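Local coordinates for secreted protein (Kutzneria albida DSM 43870, PDB 5M6Q) that is a microbial transglutaminase that probably cross-links proteins by joining glutamine side chains to primary amines such as those of lysine, at residues A78-I83 and L122-F127; W186-N189 and R194-V197. One frame throughout, in Å; residues are numbered along the deposited sequence.

Interaction 1: A78-I83 and L122-F127; sequences AALNKI and LKASIF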
loop_
_atom_site.group_PDB
_atom_site.type_symbol
_atom_site.label_atom_id
_atom_site.label_comp_id
_atom_site.label_asym_id
_atom_site.label_seq_id
_atom_site.Cartn_x
_atom_site.Cartn_y
_atom_site.Cartn_z
ATOM N N ALA A 78 12.663 5.559 -1.383
ATOM C CA ALA A 78 14.083 5.731 -1.065
ATOM C C ALA A 78 14.345 7.125 -0.491
ATOM O O ALA A 78 15.111 7.274 0.453
ATOM C CB ALA A 78 14.950 5.487 -2.282
ATOM N N ALA A 79 13.694 8.137 -1.043
ATOM C CA ALA A 79 13.899 9.496 -0.567
ATOM C C ALA A 79 13.446 9.629 0.897
ATOM O O ALA A 79 14.158 10.196 1.729
ATOM C CB ALA A 79 13.168 10.486 -1.461
ATOM N N LEU A 80 12.266 9.100 1.205
ATOM C CA LEU A 80 11.736 9.163 2.557
ATOM C C LEU A 80 12.557 8.350 3.552
ATOM O O LEU A 80 12.795 8.807 4.673
ATOM C CB LEU A 80 10.289 8.688 2.591
ATOM C CG LEU A 80 9.268 9.617 1.950
ATOM C CD1 LEU A 80 7.949 8.881 1.884
ATOM C CD2 LEU A 80 9.138 10.927 2.727
ATOM N N ASN A 81 12.964 7.144 3.165
ATOM C CA ASN A 81 13.813 6.331 4.029
ATOM C C ASN A 81 15.129 7.052 4.334
ATOM O O ASN A 81 15.631 7.002 5.454
ATOM C CB ASN A 81 14.095 4.960 3.400
ATOM C CG ASN A 81 12.984 3.958 3.661
ATOM O OD1 ASN A 81 12.196 4.108 4.601
ATOM N ND2 ASN A 81 12.911 2.934 2.826
ATOM N N LYS A 82 15.677 7.736 3.342
ATOM C CA LYS A 82 16.905 8.488 3.544
ATOM C C LYS A 82 16.715 9.587 4.612
ATOM O O LYS A 82 17.562 9.766 5.486
ATOM C CB LYS A 82 17.372 9.078 2.216
ATOM C CG LYS A 82 18.733 9.754 2.244
ATOM C CD LYS A 82 19.165 10.107 0.817
ATOM C CE LYS A 82 20.581 10.683 0.750
ATOM N NZ LYS A 82 20.624 12.126 1.121
ATOM N N ILE A 83 15.588 10.289 4.572
ATOM C CA ILE A 83 15.322 11.312 5.585
ATOM C C ILE A 83 15.047 10.729 6.983
ATOM O O ILE A 83 15.633 11.195 7.955
ATOM C CB ILE A 83 14.174 12.218 5.169
ATOM C CG1 ILE A 83 14.600 13.078 3.973
ATOM C CG2 ILE A 83 13.751 13.093 6.361
ATOM C CD1 ILE A 83 13.482 13.900 3.369
ATOM N N LEU A 122 10.494 4.163 11.991
ATOM C CA LEU A 122 9.670 4.181 10.786
ATOM C C LEU A 122 10.421 3.712 9.563
ATOM O O LEU A 122 11.641 3.856 9.470
ATOM C CB LEU A 122 9.119 5.588 10.526
ATOM C CG LEU A 122 8.132 6.098 11.576
ATOM C CD1 LEU A 122 7.820 7.542 11.308
ATOM C CD2 LEU A 122 6.843 5.245 11.616
ATOM N N LYS A 123 9.678 3.145 8.619
ATOM C CA LYS A 123 10.218 2.867 7.300
ATOM C C LYS A 123 9.137 3.136 6.261
ATOM O O LYS A 123 7.957 2.859 6.492
ATOM C CB LYS A 123 10.707 1.424 7.196
ATOM C CG LYS A 123 9.641 0.416 7.544
ATOM C CD LYS A 123 9.916 -0.942 6.940
ATOM C CE LYS A 123 9.022 -2.008 7.580
ATOM N NZ LYS A 123 9.164 -3.327 6.892
ATOM N N ALA A 124 9.541 3.682 5.123
ATOM C CA ALA A 124 8.625 3.866 4.011
ATOM C C ALA A 124 8.379 2.525 3.318
ATOM O O ALA A 124 9.320 1.812 2.986
ATOM C CB ALA A 124 9.174 4.885 3.041
ATOM N N SER A 125 7.110 2.180 3.126
ATOM C CA SER A 125 6.732 0.914 2.521
ATOM C C SER A 125 5.808 1.179 1.350
ATOM O O SER A 125 5.295 2.278 1.222
ATOM C CB SER A 125 6.062 0.007 3.545
ATOM O OG SER A 125 6.993 -0.356 4.545
ATOM N N ILE A 126 5.626 0.183 0.488
ATOM C CA ILE A 126 4.827 0.341 -0.729
ATOM C C ILE A 126 3.699 -0.675 -0.739
ATOM O O ILE A 126 3.866 -1.828 -0.325
ATOM C CB ILE A 126 5.685 0.200 -2.003
ATOM C CG1 ILE A 126 6.681 1.352 -2.101
ATOM C CG2 ILE A 126 4.819 0.127 -3.290
ATOM C CD1 ILE A 126 7.592 1.249 -3.300
ATOM N N PHE A 127 2.539 -0.233 -1.189
ATOM C CA PHE A 127 1.492 -1.163 -1.546
ATOM C C PHE A 127 0.835 -0.617 -2.791
ATOM O O PHE A 127 0.983 0.556 -3.105
ATOM C CB PHE A 127 0.495 -1.355 -0.400
ATOM C CG PHE A 127 -0.194 -0.100 0.019
ATOM C CD1 PHE A 127 -1.367 0.304 -0.598
ATOM C CD2 PHE A 127 0.315 0.671 1.054
ATOM C CE1 PHE A 127 -2.018 1.472 -0.204
ATOM C CE2 PHE A 127 -0.324 1.841 1.445
ATOM C CZ PHE A 127 -1.496 2.231 0.820
#
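Asn81 reaches the strand segment Leu122-Phe127 because its CG stands anti to its own carbonyl carbon (chi1 -84°), which swings the amide off the flank of the helix until OD1 meets the backbone N of Ala124 at 2.7 Å. That N-H points almost straight at the oxygen, 165° at the hydrogen, and lies 23° from the amide's carbonyl plane. The same OD1 also sits 3.5 Å from CB of Ala124 and rests near CA of Lys123, while the extended chain of Lys123 runs off from the helix. Beside this polar grip, CB of Leu80 lies against CB of Ala124 at 4.0 Å, a small apolar touch. The methyl of Ala124 thus faces the helix between the amide and the leucine. Helix amides, rather than a neighbouring strand, satisfy both backbone polar atoms of Ala124: Asn81 accepts from its N, and NE2 of Gln77, one turn earlier, donates to its O. A leucine in place of Asn81 would probably leave the buried N-H of Ala124 without its acceptor and weaken the tie between helix and strand. The 78-83 part of helix 70-84 runs nearly antiparallel to 122-127, the two axes coming within 7.3 Å. On its far edge the strand bonds to strand 214-223, whose Val219 and Phe221 also touch Leu80, as does Tyr93 of helix 90-99; two residues on, Ile126 pairs with Phe178 of strand 174-179.

Interaction 2: W186-N189 and R194-V197; sequences WHAN and RMVV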
loop_
_atom_site.group_PDB
_atom_site.type_symbol
_atom_site.label_atom_id
_atom_site.label_comp_id
_atom_site.label_asym_id
_atom_site.label_seq_id
_atom_site.Cartn_x
_atom_site.Cartn_y
_atom_site.Cartn_z
ATOM N N TRP A 186 1.383 -9.174 -2.015
ATOM C CA TRP A 186 0.534 -9.946 -1.117
ATOM C C TRP A 186 -0.851 -9.353 -1.029
ATOM O O TRP A 186 -1.018 -8.187 -0.678
ATOM C CB TRP A 186 1.174 -10.016 0.265
ATOM C CG TRP A 186 2.428 -10.824 0.248
ATOM C CD1 TRP A 186 3.651 -10.423 -0.197
ATOM C CD2 TRP A 186 2.577 -12.192 0.665
ATOM N NE1 TRP A 186 4.561 -11.457 -0.070
ATOM C CE2 TRP A 186 3.927 -12.549 0.456
ATOM C CE3 TRP A 186 1.698 -13.148 1.183
ATOM C CZ2 TRP A 186 4.424 -13.818 0.763
ATOM C CZ3 TRP A 186 2.196 -14.406 1.493
ATOM C CH2 TRP A 186 3.543 -14.728 1.285
ATOM N N HIS A 187 -1.849 -10.152 -1.370
ATOM C CA HIS A 187 -3.210 -9.675 -1.313
ATOM C C HIS A 187 -4.104 -10.820 -0.865
ATOM O O HIS A 187 -3.627 -11.777 -0.270
ATOM C CB HIS A 187 -3.664 -9.067 -2.663
ATOM C CG HIS A 187 -3.446 -9.940 -3.865
ATOM N ND1 HIS A 187 -4.418 -10.129 -4.822
ATOM C CD2 HIS A 187 -2.358 -10.617 -4.300
ATOM C CE1 HIS A 187 -3.952 -10.910 -5.777
ATOM N NE2 HIS A 187 -2.703 -11.218 -5.489
ATOM N N ALA A 188 -5.402 -10.703 -1.098
ATOM C CA ALA A 188 -6.343 -11.719 -0.626
ATOM C C ALA A 188 -7.622 -11.617 -1.442
ATOM O O ALA A 188 -7.782 -10.681 -2.231
ATOM C CB ALA A 188 -6.632 -11.566 0.891
ATOM N N ASN A 189 -8.525 -12.579 -1.279
ATOM C CA ASN A 189 -9.736 -12.578 -2.090
ATOM C C ASN A 189 -10.819 -11.678 -1.497
ATOM O O ASN A 189 -11.387 -10.853 -2.204
ATOM C CB ASN A 189 -10.263 -14.003 -2.303
ATOM C CG ASN A 189 -10.503 -14.765 -1.009
ATOM O OD1 ASN A 189 -10.085 -14.362 0.083
ATOM N ND2 ASN A 189 -11.181 -15.894 -1.134
ATOM N N ARG A 194 -13.620 -17.744 4.788
ATOM C CA ARG A 194 -13.052 -18.263 3.535
ATOM C C ARG A 194 -12.108 -17.288 2.832
ATOM O O ARG A 194 -11.953 -17.313 1.615
ATOM C CB ARG A 194 -14.165 -18.690 2.591
ATOM C CG ARG A 194 -14.910 -19.908 3.131
ATOM C CD ARG A 194 -16.162 -20.128 2.372
ATOM N NE ARG A 194 -16.890 -21.282 2.873
ATOM C CZ ARG A 194 -18.007 -21.732 2.320
ATOM N NH1 ARG A 194 -18.497 -21.129 1.247
ATOM N NH2 ARG A 194 -18.625 -22.786 2.825
ATOM N N MET A 195 -11.484 -16.429 3.616
ATOM C CA MET A 195 -10.409 -15.599 3.111
ATOM C C MET A 195 -9.229 -16.480 2.717
ATOM O O MET A 195 -8.912 -17.436 3.417
ATOM C CB MET A 195 -9.991 -14.581 4.161
ATOM C CG MET A 195 -8.725 -13.812 3.827
ATOM S SD MET A 195 -8.459 -12.517 5.061
ATOM C CE MET A 195 -6.806 -11.927 4.604
ATOM N N VAL A 196 -8.615 -16.167 1.578
ATOM C CA VAL A 196 -7.384 -16.809 1.135
ATOM C C VAL A 196 -6.386 -15.710 0.848
ATOM O O VAL A 196 -6.740 -14.741 0.189
ATOM C CB VAL A 196 -7.597 -17.673 -0.135
ATOM C CG1 VAL A 196 -6.279 -18.297 -0.579
ATOM C CG2 VAL A 196 -8.672 -18.725 0.107
ATOM N N VAL A 197 -5.149 -15.873 1.318
ATOM C CA VAL A 197 -4.068 -14.934 1.027
ATOM C C VAL A 197 -3.346 -15.324 -0.256
ATOM O O VAL A 197 -3.129 -16.513 -0.531
ATOM C CB VAL A 197 -3.111 -14.835 2.238
ATOM C CG1 VAL A 197 -1.764 -14.216 1.866
ATOM C CG2 VAL A 197 -3.772 -14.013 3.317
#
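The indole of Trp186 meets Val197 at its edge, where CG1 of the valine lies in the ring plane, 3.7 Å from CE3. Beyond the two segments the rings of Trp16 and Tyr21 meet the same indole at inclined angles, and its NE1 hydrogen-bonds to Asp179. The second flat group is the amide of Asn189, which works with both ends. Its CG takes the position between the backbone N and the carbonyl carbon (chi1 55°), folding the amide back toward the other arm of the hairpin. There OD1 accepts the N-H of Val196 at 2.8 Å; the bond is straight at the hydrogen, but the donor stands above the carbonyl plane, not on a lone pair. ND2 gives a hydrogen to O of Arg194 at 3.2 Å, and this partner lies within the amide's own plane, so the two bonds together fix the amide's rotation. The backbone N of Asn189 adds a third link, to O of Val196 at 3.2 Å. Ala188 and Val197 form an antiparallel non-hydrogen-bonded pair, with CA-H...O contacts from Ala188 to O of Val196 and from Val197 to O of His187. On the face carrying these two side chains, the extended Met195 brings CE to within 3.7 Å of CB of Ala188. His187 turns the other way, its ring hydrogen-bonded to Asp174 and Ser200, near a bound MES molecule. This is the loop end of the hairpin of strands 184-188 and 196-200; Trp177 of strand 174-179 pairs with Trp186 on one flank, Trp16 of strand 13-17 pairs with Val197 on the other, and helix 18-28 touches Met195 and Val197.

Overall arrangement
Both contacts reach the same antiparallel sheet, on opposite sides of the chain's centre, and their own centres are about 26 Å apart. Interaction 1 lays a helix against strand 122-131, in the middle of the sheet, and is partly buried and small. Interaction 2 joins neighbouring strands toward the end that carries strand 13-17, and it is larger and mostly buried, although Arg194 at the turn is exposed. An asparagine amide bonds to backbone in each, yet differently: Asn81 links a helix to a strand through one oxygen, whereas Asn189 uses both amide ends to close a hairpin. Between the paired segments, an aromatic ring takes part only in interaction 2.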